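Local coordinates for protein Rho guanine nucleotide exchange factor 12 (PDB 1TXD) that acts as a guanine nucleotide exchange factor for the RhoA GTPase through its DH/PH module, and may also act as a GTPase-activating protein for GNA12 and GNA13, at residues Q7-R12 / E94-D99; P20-R25 / T188-E193; F69-D74 / A122-N127; L76-G81 / E115-A120. The protein carries 1 engineered substitution. All blocks are in the same frame, centred on the assembly; numbering follows the deposited sequence.

From the N terminus, the chain first lays residues 7-12 against the 94-99 loop, so that contact 1 closes a loop that includes helices 20-57, 62-69 and 72-90. Contact 2 opens at the start of helix 20-57 and closes only at 188-193, spanning much of the DH domain. Its segments alternate with those of contact 1, and the two meet where Asp99 O accepts a bond from Arg25 NH2. Contact 3 is nested inside contact 2, and contact 4 inside contact 3. This inner pair joins helix 72-90 to helix 112-126, with centres about 10 Å apart. Contact 1 crosses both inner loops, and its centre lies about 37 Å from that of contact 3.

Contact 1 (Q7-R12 / E94-D99); sequences QQLVSR and ETSVID
The flat group that meets Val10 is the peptide unit joining Thr95 to Ser96; no planar side chain takes part across this contact. The peptide is approached at its carbonyl oxygen, where Thr95 O lies 3.5 Å from Val10 CG1, and CG2 of the same valine comes nearly as close. Both methyls also reach Val97, with Val10 CG2 at 4.0 Å from Val97 CG2 and the two side chains set aslant to each other. The valine has CG1 anti to its backbone N (chi1 -166°), a setting that brings both branches to the loop. Beside it, Leu9 and Ser96 pack through their CB atoms at 3.6 Å, and Leu9 CD1 continues over the serine CB. With an alanine at Val10, Val97 CG2 and Thr95 O would probably lose their methyl cover and a small gap would open beside the loop. Ser96 has positive phi, and its backbone O accepts a weak bond from Trp6. The contact thus seats the short N-terminal helix 6-9 and the residues after it on the loop joining helix 72-90 to helix 102-109, while Ile98 packs against Ile29 of helix 20-57 and Val89 of helix 72-90.

Contact 2 (P20-R25 / T188-E193); sequences PCEIKR and TEWPTE
Charged groups dominate where Arg25 of helix 20-57 faces Trp190 and Glu193. Arg25 grips Glu22, one turn earlier, side-on with two nitrogens: NE donates to Glu22 OE1 at 3.1 Å, and NH2 bonds to Glu22 OE2 at 3.2 Å, in the guanidinium plane and on the syn lone pair. A bend at chi3 (74°) of an otherwise extended chain turns the guanidinium to this grip. Across the contact the salt bridge from Arg25 NH1 to Glu193 OE1 is long, 4.0 Å. Water supports it: one molecule accepts from Arg25 NH1 at 2.9 Å and donates to both Thr188 OG1 and Glu193 OE1. Further bonds hold these groups, from Arg25 NH2 to Asp99 O, from Ile101 N and Gly102 N to Glu193 OE1, from Thr188 OG1 to Ile184 O, and from Gln26 to Glu22 OE2.

Van der Waals contact is made by Trp190, whose CH2 sits over one guanidinium face, 3.6 Å from Arg25 NE. The ring presents its edge, the planes being 63° apart, and its NE1 is bonded to Gln100. In a separate packing contact, Cys21 SG rests 3.4 Å from Glu189 CD; Lys19 pairs with that carboxylate. A methionine in place of Arg25 would probably leave Glu22, Glu193 and Asp99 O without their shared cationic partner. Glu22, Arg25 and Glu193 form a salt-bridge network that links the starts of two long helices of the DH helical bundle.

Contact 3 (F69-D74 / A122-N127); sequences FSNLED and ATFCSN
Phe69 to Leu72 form a type II' beta turn, closed by a bond from Leu72 N to Phe69 O, and this turn between helices 62-69 and 72-90 of the DH helical bundle abuts the last turn of helix 112-126, with Asn71 and Phe124 nearest in the backbone. Ser70 takes positive phi as it leaves the first helix, and Asn71 occupies the N-cap position of the second without making a capping bond through its side chain.

That asparagine side chain instead crosses to the other helix. With CG held between the backbone N and the carbonyl carbon (chi1 70°), the amide lies against Thr123 and Phe124. Asn71 ND2 packs at 3.6 Å from Thr123 CB and donates to Ala120 O, which fixes the amide's rotation. Asn71 OD1 comes within 3.0 Å of Phe124 N, but the angle is too poor for a hydrogen bond; it is 3.1 Å from Phe124 CB as well.

The Phe124 ring receives oxygen at its edge: both Asn71 OD1 and Phe69 O lie near its plane, the latter 3.9 Å from Phe124 CE1. The amide of Asn71 is inclined 34° to the ring. Leu72 CD1 adds looser apolar packing, 4.4 Å from Phe124 CE1, and Gln170 of helix 169-186 also touches Phe124. Next to this, Ser70 CB lies 3.6 Å from Asn127 ND2, a nitrogen that also donates to Lys67 O. A water joins the pair, 2.8 Å from Ser70 OG and accepting from Asn127 ND2 at 3.1 Å.

Contact 4 (L76-G81 / E115-A120); sequences LQLHIG and EKLKHA
Leu78 projects from helix 72-90 toward Lys116, Leu117 and Ala120 of helix 112-126, a helix-to-helix packing within the DH helical bundle. The segments 76-81 and 115-120 run roughly antiparallel, crossing at -144° with their axes 10.8 Å apart, and Leu78 spans much of the gap.

The path starts at Leu78 CB, which points toward the opposite helix but remains too far away to touch it. CG stands anti to the backbone N (chi1 -177°), carrying the branch straight out, and contact comes at the two methyls. CD1 reaches the opposing backbone, 3.6 Å from Leu117 CA, and is flanked by the lysine chain, with Lys116 CG at 3.8 Å. The same methyl lies 4.2 Å from Ala120 CB, one turn further along. Leu78 and Lys116 run past each other in opposite directions, so the aliphatic part of the lysine lies alongside the leucine.

The other branch takes a different course. CD2 meets Leu117 CD1 at 4.0 Å, the two leucines crossing at about a right angle, and also sits over the centre of the His79 ring, 3.9 Å above its plane. That imidazole is held at both nitrogens, ND1 by Glu36 of helix 20-57 and NE2 by Gln170 of helix 169-186. Leu117 also touches Ile207 of helix 191-230, while its CD1 approaches the imidazole obliquely, 4.4 Å from His79 NE2.

Contact 1 (Q7-R12 / E94-D99)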
loop_
_atom_site.group_PDB
_atom_site.type_symbol
_atom_site.label_atom_id
_atom_site.label_comp_id
_atom_site.label_asym_id
_atom_site.label_seq_id
_atom_site.Cartn_x
_atom_site.Cartn_y
_atom_site.Cartn_z
ATOM N N GLN A 7 4.735 36.595 -2.242
ATOM C CA GLN A 7 4.715 38.055 -2.477
ATOM C C GLN A 7 5.752 38.789 -1.609
ATOM O O GLN A 7 6.153 39.929 -1.915
ATOM C CB GLN A 7 3.306 38.626 -2.224
ATOM C CG GLN A 7 2.202 37.954 -3.055
ATOM C CD GLN A 7 0.803 38.157 -2.511
ATOM O OE1 GLN A 7 0.538 37.864 -1.339
ATOM N NE2 GLN A 7 -0.109 38.628 -3.367
ATOM N N GLN A 8 6.157 38.116 -0.525
ATOM C CA GLN A 8 7.281 38.524 0.320
ATOM C C GLN A 8 8.604 38.567 -0.449
ATOM O O GLN A 8 9.385 39.503 -0.274
ATOM C CB GLN A 8 7.412 37.567 1.514
ATOM C CG GLN A 8 8.592 37.852 2.457
ATOM C CD GLN A 8 8.534 39.235 3.107
ATOM O OE1 GLN A 8 9.462 40.029 2.958
ATOM N NE2 GLN A 8 7.447 39.523 3.822
ATOM N N LEU A 9 8.866 37.554 -1.268
ATOM C CA LEU A 9 10.021 37.594 -2.158
ATOM C C LEU A 9 9.972 38.865 -3.001
ATOM O O LEU A 9 10.740 39.800 -2.757
ATOM C CB LEU A 9 10.082 36.356 -3.081
ATOM C CG LEU A 9 10.697 35.050 -2.539
ATOM C CD1 LEU A 9 10.423 33.851 -3.474
ATOM C CD2 LEU A 9 12.201 35.216 -2.296
ATOM N N VAL A 10 9.033 38.908 -3.949
ATOM C CA VAL A 10 9.039 39.923 -5.015
ATOM C C VAL A 10 8.870 41.330 -4.485
ATOM O O VAL A 10 8.062 41.561 -3.578
ATOM C CB VAL A 10 7.896 39.733 -6.053
ATOM C CG1 VAL A 10 8.169 40.587 -7.301
ATOM C CG2 VAL A 10 7.714 38.268 -6.433
ATOM N N SER A 11 9.611 42.265 -5.077
ATOM C CA SER A 11 9.387 43.678 -4.812
ATOM C C SER A 11 7.897 43.990 -5.053
ATOM O O SER A 11 7.310 43.490 -6.011
ATOM C CB SER A 11 10.322 44.554 -5.670
ATOM O OG SER A 11 9.803 44.831 -6.960
ATOM N N ARG A 12 7.280 44.771 -4.163
ATOM C CA ARG A 12 5.867 45.174 -4.305
ATOM C C ARG A 12 5.614 46.003 -5.568
ATOM O O ARG A 12 4.489 46.059 -6.068
ATOM C CB ARG A 12 5.406 46.003 -3.099
ATOM C CG ARG A 12 5.558 45.323 -1.750
ATOM C CD ARG A 12 4.645 45.867 -0.665
ATOM N NE ARG A 12 4.913 47.272 -0.353
ATOM C CZ ARG A 12 4.439 47.920 0.719
ATOM N NH1 ARG A 12 3.676 47.296 1.613
ATOM N NH2 ARG A 12 4.735 49.204 0.898
ATOM N N GLU A 94 16.377 37.269 -10.808
ATOM C CA GLU A 94 16.337 37.962 -9.516
ATOM C C GLU A 94 14.928 38.457 -9.136
ATOM O O GLU A 94 14.677 38.747 -7.953
ATOM C CB GLU A 94 17.336 39.142 -9.476
ATOM C CG GLU A 94 17.121 40.125 -8.311
ATOM C CD GLU A 94 18.330 40.993 -7.993
ATOM O OE1 GLU A 94 18.598 41.952 -8.754
ATOM O OE2 GLU A 94 18.996 40.724 -6.962
ATOM N N THR A 95 14.021 38.559 -10.111
ATOM C CA THR A 95 12.639 39.004 -9.831
ATOM C C THR A 95 11.875 38.134 -8.807
ATOM O O THR A 95 10.909 38.610 -8.198
ATOM C CB THR A 95 11.798 39.095 -11.138
ATOM O OG1 THR A 95 12.193 38.067 -12.064
ATOM C CG2 THR A 95 12.073 40.404 -11.880
ATOM N N SER A 96 12.308 36.879 -8.632
ATOM C CA SER A 96 11.588 35.864 -7.850
ATOM C C SER A 96 10.257 35.496 -8.500
ATOM O O SER A 96 9.532 34.626 -8.011
ATOM C CB SER A 96 11.388 36.285 -6.397
ATOM O OG SER A 96 12.479 37.060 -5.947
ATOM N N VAL A 97 9.967 36.146 -9.624
ATOM C CA VAL A 97 8.857 35.782 -10.478
ATOM C C VAL A 97 9.343 34.655 -11.371
ATOM O O VAL A 97 10.383 34.762 -12.009
ATOM C CB VAL A 97 8.405 36.957 -11.332
ATOM C CG1 VAL A 97 7.286 36.550 -12.288
ATOM C CG2 VAL A 97 7.975 38.075 -10.440
ATOM N N ILE A 98 8.579 33.574 -11.390
ATOM C CA ILE A 98 8.912 32.399 -12.160
ATOM C C ILE A 98 8.201 32.563 -13.478
ATOM O O ILE A 98 7.040 32.969 -13.500
ATOM C CB ILE A 98 8.430 31.142 -11.420
ATOM C CG1 ILE A 98 9.333 30.877 -10.211
ATOM C CG2 ILE A 98 8.402 29.945 -12.319
ATOM C CD1 ILE A 98 8.644 31.129 -8.903
ATOM N N ASP A 99 8.882 32.220 -14.563
ATOM C CA ASP A 99 8.261 32.294 -15.877
ATOM C C ASP A 99 7.695 30.927 -16.221
ATOM O O ASP A 99 6.871 30.417 -15.460
ATOM C CB ASP A 99 9.238 32.856 -16.926
ATOM C CG ASP A 99 9.566 34.332 -16.686
ATOM O OD1 ASP A 99 8.621 35.144 -16.435
ATOM O OD2 ASP A 99 10.744 34.767 -16.722
#

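Contact 2 (P20-R25 / T188-E193)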
loop_
_atom_site.group_PDB
_atom_site.type_symbol
_atom_site.label_atom_id
_atom_site.label_comp_id
_atom_site.label_asym_id
_atom_site.label_seq_id
_atom_site.Cartn_x
_atom_site.Cartn_y
_atom_site.Cartn_z
ATOM N N PRO A 20 -3.633 39.931 -12.289
ATOM C CA PRO A 20 -4.189 39.137 -11.177
ATOM C C PRO A 20 -4.041 37.618 -11.383
ATOM O O PRO A 20 -3.512 36.915 -10.530
ATOM C CB PRO A 20 -5.672 39.561 -11.132
ATOM C CG PRO A 20 -5.744 40.868 -11.821
ATOM C CD PRO A 20 -4.588 40.939 -12.798
ATOM N N CYS A 21 -4.448 37.120 -12.543
ATOM C CA CYS A 21 -4.299 35.701 -12.837
ATOM C C CYS A 21 -2.845 35.260 -12.772
ATOM O O CYS A 21 -2.546 34.125 -12.419
ATOM C CB CYS A 21 -4.902 35.358 -14.204
ATOM S SG CYS A 21 -3.946 35.906 -15.664
ATOM N N GLU A 22 -1.932 36.154 -13.105
ATOM C CA GLU A 22 -0.506 35.842 -13.043
ATOM C C GLU A 22 -0.007 35.795 -11.598
ATOM O O GLU A 22 0.905 35.041 -11.261
ATOM C CB GLU A 22 0.288 36.847 -13.902
ATOM C CG GLU A 22 1.793 36.659 -13.869
ATOM C CD GLU A 22 2.242 35.253 -14.288
ATOM O OE1 GLU A 22 1.494 34.552 -15.014
ATOM O OE2 GLU A 22 3.343 34.860 -13.878
ATOM N N ILE A 23 -0.623 36.564 -10.718
ATOM C CA ILE A 23 -0.307 36.460 -9.297
ATOM C C ILE A 23 -0.763 35.099 -8.735
ATOM O O ILE A 23 -0.047 34.503 -7.941
ATOM C CB ILE A 23 -0.879 37.654 -8.517
ATOM C CG1 ILE A 23 0.166 38.775 -8.499
ATOM C CG2 ILE A 23 -1.212 37.307 -7.111
ATOM C CD1 ILE A 23 -0.380 40.077 -8.188
ATOM N N LYS A 24 -1.929 34.613 -9.174
ATOM C CA LYS A 24 -2.461 33.331 -8.715
ATOM C C LYS A 24 -1.571 32.196 -9.195
ATOM O O LYS A 24 -1.278 31.286 -8.423
ATOM C CB LYS A 24 -3.889 33.103 -9.209
ATOM C CG LYS A 24 -4.948 33.698 -8.310
ATOM C CD LYS A 24 -6.033 34.422 -9.095
ATOM C CE LYS A 24 -6.780 35.446 -8.240
ATOM N NZ LYS A 24 -7.285 36.555 -9.075
ATOM N N ARG A 25 -1.145 32.258 -10.459
ATOM C CA ARG A 25 -0.191 31.302 -11.022
ATOM C C ARG A 25 1.040 31.218 -10.131
ATOM O O ARG A 25 1.527 30.108 -9.856
ATOM C CB ARG A 25 0.220 31.643 -12.484
ATOM C CG ARG A 25 0.875 30.452 -13.281
ATOM C CD ARG A 25 1.324 30.786 -14.706
ATOM N NE ARG A 25 2.523 31.602 -14.646
ATOM C CZ ARG A 25 3.766 31.201 -14.859
ATOM N NH1 ARG A 25 4.057 29.951 -15.228
ATOM N NH2 ARG A 25 4.740 32.097 -14.726
ATOM N N THR A 188 -2.772 29.063 -15.962
ATOM C CA THR A 188 -1.808 29.171 -17.033
ATOM C C THR A 188 -2.621 29.546 -18.263
ATOM O O THR A 188 -3.516 28.809 -18.682
ATOM C CB THR A 188 -1.044 27.852 -17.230
ATOM O OG1 THR A 188 -0.155 27.613 -16.117
ATOM C CG2 THR A 188 -0.137 27.948 -18.437
ATOM N N GLU A 189 -2.329 30.710 -18.816
ATOM C CA GLU A 189 -3.170 31.266 -19.870
ATOM C C GLU A 189 -2.825 30.689 -21.227
ATOM O O GLU A 189 -3.703 30.239 -21.960
ATOM C CB GLU A 189 -3.040 32.786 -19.901
ATOM C CG GLU A 189 -3.350 33.443 -18.578
ATOM C CD GLU A 189 -4.508 34.400 -18.694
ATOM O OE1 GLU A 189 -4.342 35.460 -19.350
ATOM O OE2 GLU A 189 -5.583 34.080 -18.128
ATOM N N TRP A 190 -1.535 30.644 -21.528
ATOM C CA TRP A 190 -1.084 30.480 -22.893
ATOM C C TRP A 190 -0.891 29.002 -23.237
ATOM O O TRP A 190 -0.215 28.268 -22.517
ATOM C CB TRP A 190 0.155 31.343 -23.182
ATOM C CG TRP A 190 1.293 31.151 -22.277
ATOM C CD1 TRP A 190 2.479 30.578 -22.601
ATOM C CD2 TRP A 190 1.398 31.548 -20.887
ATOM N NE1 TRP A 190 3.308 30.561 -21.502
ATOM C CE2 TRP A 190 2.672 31.150 -20.436
ATOM C CE3 TRP A 190 0.534 32.179 -19.973
ATOM C CZ2 TRP A 190 3.109 31.357 -19.107
ATOM C CZ3 TRP A 190 0.965 32.392 -18.659
ATOM C CH2 TRP A 190 2.242 31.990 -18.246
ATOM N N PRO A 191 -1.492 28.574 -24.347
ATOM C CA PRO A 191 -1.876 27.166 -24.545
ATOM C C PRO A 191 -0.732 26.153 -24.558
ATOM O O PRO A 191 -0.949 25.035 -24.108
ATOM C CB PRO A 191 -2.565 27.179 -25.919
ATOM C CG PRO A 191 -2.904 28.581 -26.158
ATOM C CD PRO A 191 -1.813 29.388 -25.535
ATOM N N THR A 192 0.430 26.524 -25.088
ATOM C CA THR A 192 1.551 25.591 -25.237
ATOM C C THR A 192 2.131 25.264 -23.862
ATOM O O THR A 192 2.533 24.122 -23.588
ATOM C CB THR A 192 2.614 26.203 -26.208
ATOM O OG1 THR A 192 2.031 26.394 -27.503
ATOM C CG2 THR A 192 3.754 25.244 -26.490
ATOM N N GLU A 193 2.137 26.270 -22.990
ATOM C CA GLU A 193 2.616 26.110 -21.627
ATOM C C GLU A 193 1.620 25.308 -20.804
ATOM O O GLU A 193 2.026 24.385 -20.075
ATOM C CB GLU A 193 2.886 27.463 -20.978
ATOM C CG GLU A 193 3.054 27.444 -19.468
ATOM C CD GLU A 193 4.389 26.895 -19.019
ATOM O OE1 GLU A 193 4.654 26.982 -17.806
ATOM O OE2 GLU A 193 5.170 26.396 -19.868
HETATM O O HOH W 1 2.405 27.681 -15.868
#

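Contact 3 (F69-D74 / A122-N127)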
loop_
_atom_site.group_PDB
_atom_site.type_symbol
_atom_site.label_atom_id
_atom_site.label_comp_id
_atom_site.label_asym_id
_atom_site.label_seq_id
_atom_site.Cartn_x
_atom_site.Cartn_y
_atom_site.Cartn_z
ATOM N N PHE A 69 12.325 0.241 7.152
ATOM C CA PHE A 69 12.721 1.452 6.424
ATOM C C PHE A 69 12.975 1.327 4.940
ATOM O O PHE A 69 13.077 2.345 4.238
ATOM C CB PHE A 69 14.046 1.979 7.056
ATOM C CG PHE A 69 13.905 2.374 8.486
ATOM C CD1 PHE A 69 13.109 3.491 8.840
ATOM C CD2 PHE A 69 14.581 1.656 9.500
ATOM C CE1 PHE A 69 12.941 3.850 10.206
ATOM C CE2 PHE A 69 14.426 1.987 10.867
ATOM C CZ PHE A 69 13.641 3.112 11.228
ATOM N N SER A 70 13.179 0.093 4.468
ATOM C CA SER A 70 13.359 -0.221 3.046
ATOM C C SER A 70 14.209 0.803 2.364
ATOM O O SER A 70 15.440 1.034 2.710
ATOM C CB SER A 70 11.985 -0.479 2.388
ATOM O OG SER A 70 11.134 0.712 2.372
ATOM N N ASN A 71 13.607 1.452 1.387
ATOM C CA ASN A 71 14.318 2.390 0.506
ATOM C C ASN A 71 14.075 3.830 0.898
ATOM O O ASN A 71 14.097 4.671 0.056
ATOM C CB ASN A 71 13.955 2.175 -0.951
ATOM C CG ASN A 71 12.557 2.601 -1.256
ATOM O OD1 ASN A 71 11.736 2.648 -0.365
ATOM N ND2 ASN A 71 12.312 3.052 -2.482
ATOM N N LEU A 72 13.905 4.093 2.198
ATOM C CA LEU A 72 13.943 5.447 2.745
ATOM C C LEU A 72 15.112 6.325 2.186
ATOM O O LEU A 72 14.907 7.474 1.798
ATOM C CB LEU A 72 14.099 5.471 4.301
ATOM C CG LEU A 72 14.075 6.897 4.871
ATOM C CD1 LEU A 72 12.749 7.636 4.509
ATOM C CD2 LEU A 72 14.198 6.825 6.405
ATOM N N GLU A 73 16.283 5.762 2.114
ATOM C CA GLU A 73 17.482 6.486 1.603
ATOM C C GLU A 73 17.202 7.048 0.152
ATOM O O GLU A 73 17.515 8.188 -0.153
ATOM C CB GLU A 73 18.639 5.522 1.555
ATOM C CG GLU A 73 20.052 6.052 1.305
ATOM C CD GLU A 73 21.064 4.896 1.201
ATOM O OE1 GLU A 73 21.832 4.793 0.217
ATOM O OE2 GLU A 73 21.115 4.040 2.115
ATOM N N ASP A 74 16.543 6.260 -0.698
ATOM C CA ASP A 74 16.326 6.712 -2.080
ATOM C C ASP A 74 15.153 7.655 -2.185
ATOM O O ASP A 74 15.160 8.547 -2.998
ATOM C CB ASP A 74 16.120 5.576 -3.079
ATOM C CG ASP A 74 17.082 4.454 -2.933
ATOM O OD1 ASP A 74 18.376 4.591 -2.657
ATOM O OD2 ASP A 74 16.607 3.340 -3.172
ATOM N N ALA A 122 6.947 3.298 -5.114
ATOM C CA ALA A 122 6.153 2.024 -5.131
ATOM C C ALA A 122 6.769 1.051 -4.142
ATOM O O ALA A 122 6.054 0.312 -3.447
ATOM C CB ALA A 122 6.124 1.358 -6.555
ATOM N N THR A 123 8.095 1.075 -4.084
ATOM C CA THR A 123 8.854 0.223 -3.161
ATOM C C THR A 123 8.644 0.688 -1.695
ATOM O O THR A 123 8.218 -0.110 -0.830
ATOM C CB THR A 123 10.325 0.232 -3.546
ATOM O OG1 THR A 123 10.484 -0.452 -4.805
ATOM C CG2 THR A 123 11.172 -0.534 -2.577
ATOM N N PHE A 124 8.953 1.962 -1.406
ATOM C CA PHE A 124 8.647 2.503 -0.078
ATOM C C PHE A 124 7.189 2.281 0.328
ATOM O O PHE A 124 6.914 1.661 1.337
ATOM C CB PHE A 124 9.006 3.954 0.088
ATOM C CG PHE A 124 8.937 4.404 1.506
ATOM C CD1 PHE A 124 9.911 4.065 2.382
ATOM C CD2 PHE A 124 7.933 5.222 1.947
ATOM C CE1 PHE A 124 9.867 4.468 3.696
ATOM C CE2 PHE A 124 7.903 5.631 3.265
ATOM C CZ PHE A 124 8.869 5.268 4.118
ATOM N N CYS A 125 6.255 2.730 -0.465
ATOM C CA CYS A 125 4.892 2.762 -0.030
ATOM C C CYS A 125 4.200 1.381 0.054
ATOM O O CYS A 125 3.308 1.189 0.855
ATOM C CB CYS A 125 4.050 3.681 -0.955
ATOM S SG CYS A 125 4.557 5.421 -1.051
ATOM N N SER A 126 4.571 0.461 -0.821
ATOM C CA SER A 126 3.952 -0.879 -0.877
ATOM C C SER A 126 4.470 -1.703 0.291
ATOM O O SER A 126 3.818 -2.574 0.747
ATOM C CB SER A 126 4.256 -1.593 -2.214
ATOM O OG SER A 126 5.645 -1.902 -2.321
ATOM N N ASN A 127 5.640 -1.341 0.788
ATOM C CA ASN A 127 6.193 -1.922 1.980
ATOM C C ASN A 127 5.617 -1.508 3.329
ATOM O O ASN A 127 5.909 -2.179 4.368
ATOM C CB ASN A 127 7.688 -1.597 2.109
ATOM C CG ASN A 127 8.375 -2.535 3.085
ATOM O OD1 ASN A 127 8.126 -3.693 3.039
ATOM N ND2 ASN A 127 9.138 -2.015 4.023
HETATM O O HOH W 2 9.596 0.965 4.714
#

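Contact 4 (L76-G81 / E115-A120)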
loop_
_atom_site.group_PDB
_atom_site.type_symbol
_atom_site.label_atom_id
_atom_site.label_comp_id
_atom_site.label_asym_id
_atom_site.label_seq_id
_atom_site.Cartn_x
_atom_site.Cartn_y
_atom_site.Cartn_z
ATOM N N LEU A 76 14.312 9.707 0.088
ATOM C CA LEU A 76 15.000 10.882 0.570
ATOM C C LEU A 76 15.807 11.620 -0.491
ATOM O O LEU A 76 15.584 12.825 -0.651
ATOM C CB LEU A 76 15.839 10.607 1.796
ATOM C CG LEU A 76 16.669 11.744 2.385
ATOM C CD1 LEU A 76 15.820 12.914 2.884
ATOM C CD2 LEU A 76 17.530 11.217 3.527
ATOM N N GLN A 77 16.791 10.956 -1.121
ATOM C CA GLN A 77 17.678 11.596 -2.135
ATOM C C GLN A 77 16.827 12.096 -3.334
ATOM O O GLN A 77 17.058 13.134 -3.854
ATOM C CB GLN A 77 18.770 10.624 -2.617
ATOM C CG GLN A 77 20.190 10.747 -1.954
ATOM C CD GLN A 77 20.373 11.993 -1.044
ATOM O OE1 GLN A 77 20.508 13.121 -1.545
ATOM N NE2 GLN A 77 20.353 11.785 0.275
ATOM N N LEU A 78 15.784 11.371 -3.698
ATOM C CA LEU A 78 14.916 11.769 -4.766
ATOM C C LEU A 78 14.225 13.125 -4.540
ATOM O O LEU A 78 14.312 14.047 -5.388
ATOM C CB LEU A 78 13.887 10.673 -5.014
ATOM C CG LEU A 78 12.927 10.891 -6.167
ATOM C CD1 LEU A 78 12.372 9.624 -6.637
ATOM C CD2 LEU A 78 11.820 11.848 -5.804
ATOM N N HIS A 79 13.629 13.272 -3.370
ATOM C CA HIS A 79 12.916 14.483 -2.965
ATOM C C HIS A 79 13.863 15.645 -2.641
ATOM O O HIS A 79 13.541 16.808 -2.990
ATOM C CB HIS A 79 11.955 14.172 -1.840
ATOM C CG HIS A 79 10.735 13.428 -2.290
ATOM N ND1 HIS A 79 9.682 14.030 -2.945
ATOM C CD2 HIS A 79 10.391 12.125 -2.157
ATOM C CE1 HIS A 79 8.763 13.131 -3.230
ATOM N NE2 HIS A 79 9.158 11.966 -2.740
ATOM N N ILE A 80 15.039 15.380 -2.087
ATOM C CA ILE A 80 16.063 16.437 -2.047
ATOM C C ILE A 80 16.467 16.919 -3.487
ATOM O O ILE A 80 16.546 18.128 -3.726
ATOM C CB ILE A 80 17.300 15.978 -1.303
ATOM C CG1 ILE A 80 17.040 15.887 0.192
ATOM C CG2 ILE A 80 18.535 16.936 -1.551
ATOM C CD1 ILE A 80 18.084 15.075 0.939
ATOM N N GLY A 81 16.729 15.998 -4.431
ATOM C CA GLY A 81 17.077 16.399 -5.789
ATOM C C GLY A 81 15.961 17.199 -6.454
ATOM O O GLY A 81 16.201 18.154 -7.122
ATOM N N GLU A 115 9.787 7.404 -14.129
ATOM C CA GLU A 115 10.219 6.037 -13.778
ATOM C C GLU A 115 10.919 5.989 -12.428
ATOM O O GLU A 115 10.707 5.086 -11.653
ATOM C CB GLU A 115 11.156 5.440 -14.845
ATOM C CG GLU A 115 10.581 5.451 -16.256
ATOM C CD GLU A 115 9.584 4.330 -16.490
ATOM O OE1 GLU A 115 9.507 3.386 -15.665
ATOM O OE2 GLU A 115 8.886 4.379 -17.516
ATOM N N LYS A 116 11.788 6.939 -12.166
ATOM C CA LYS A 116 12.497 6.955 -10.931
ATOM C C LYS A 116 11.507 7.166 -9.739
ATOM O O LYS A 116 11.583 6.449 -8.796
ATOM C CB LYS A 116 13.585 8.014 -10.963
ATOM C CG LYS A 116 14.295 8.157 -9.632
ATOM C CD LYS A 116 15.567 9.034 -9.759
ATOM C CE LYS A 116 16.501 8.901 -8.534
ATOM N NZ LYS A 116 17.676 7.933 -8.800
ATOM N N LEU A 117 10.576 8.112 -9.832
ATOM C CA LEU A 117 9.662 8.404 -8.750
ATOM C C LEU A 117 8.705 7.286 -8.552
ATOM O O LEU A 117 8.552 6.871 -7.437
ATOM C CB LEU A 117 8.900 9.741 -8.968
ATOM C CG LEU A 117 7.806 10.175 -8.017
ATOM C CD1 LEU A 117 8.343 10.153 -6.625
ATOM C CD2 LEU A 117 7.243 11.590 -8.369
ATOM N N LYS A 118 8.088 6.773 -9.617
ATOM C CA LYS A 118 7.090 5.733 -9.446
ATOM C C LYS A 118 7.726 4.460 -8.876
ATOM O O LYS A 118 7.206 3.911 -7.944
ATOM C CB LYS A 118 6.259 5.485 -10.718
ATOM C CG LYS A 118 6.670 4.381 -11.666
ATOM C CD LYS A 118 5.994 4.596 -13.046
ATOM C CE LYS A 118 5.785 3.316 -13.868
ATOM N NZ LYS A 118 5.025 3.577 -15.136
ATOM N N HIS A 119 8.902 4.045 -9.352
ATOM C CA HIS A 119 9.537 2.847 -8.746
ATOM C C HIS A 119 10.009 3.016 -7.336
ATOM O O HIS A 119 9.905 2.120 -6.529
ATOM C CB HIS A 119 10.651 2.302 -9.609
ATOM C CG HIS A 119 10.142 1.631 -10.837
ATOM N ND1 HIS A 119 10.110 0.276 -10.978
ATOM C CD2 HIS A 119 9.691 2.135 -12.001
ATOM C CE1 HIS A 119 9.643 -0.037 -12.177
ATOM N NE2 HIS A 119 9.389 1.078 -12.812
ATOM N N ALA A 120 10.464 4.200 -6.994
ATOM C CA ALA A 120 10.993 4.374 -5.654
ATOM C C ALA A 120 9.827 4.482 -4.687
ATOM O O ALA A 120 9.802 3.811 -3.647
ATOM C CB ALA A 120 11.875 5.572 -5.566
#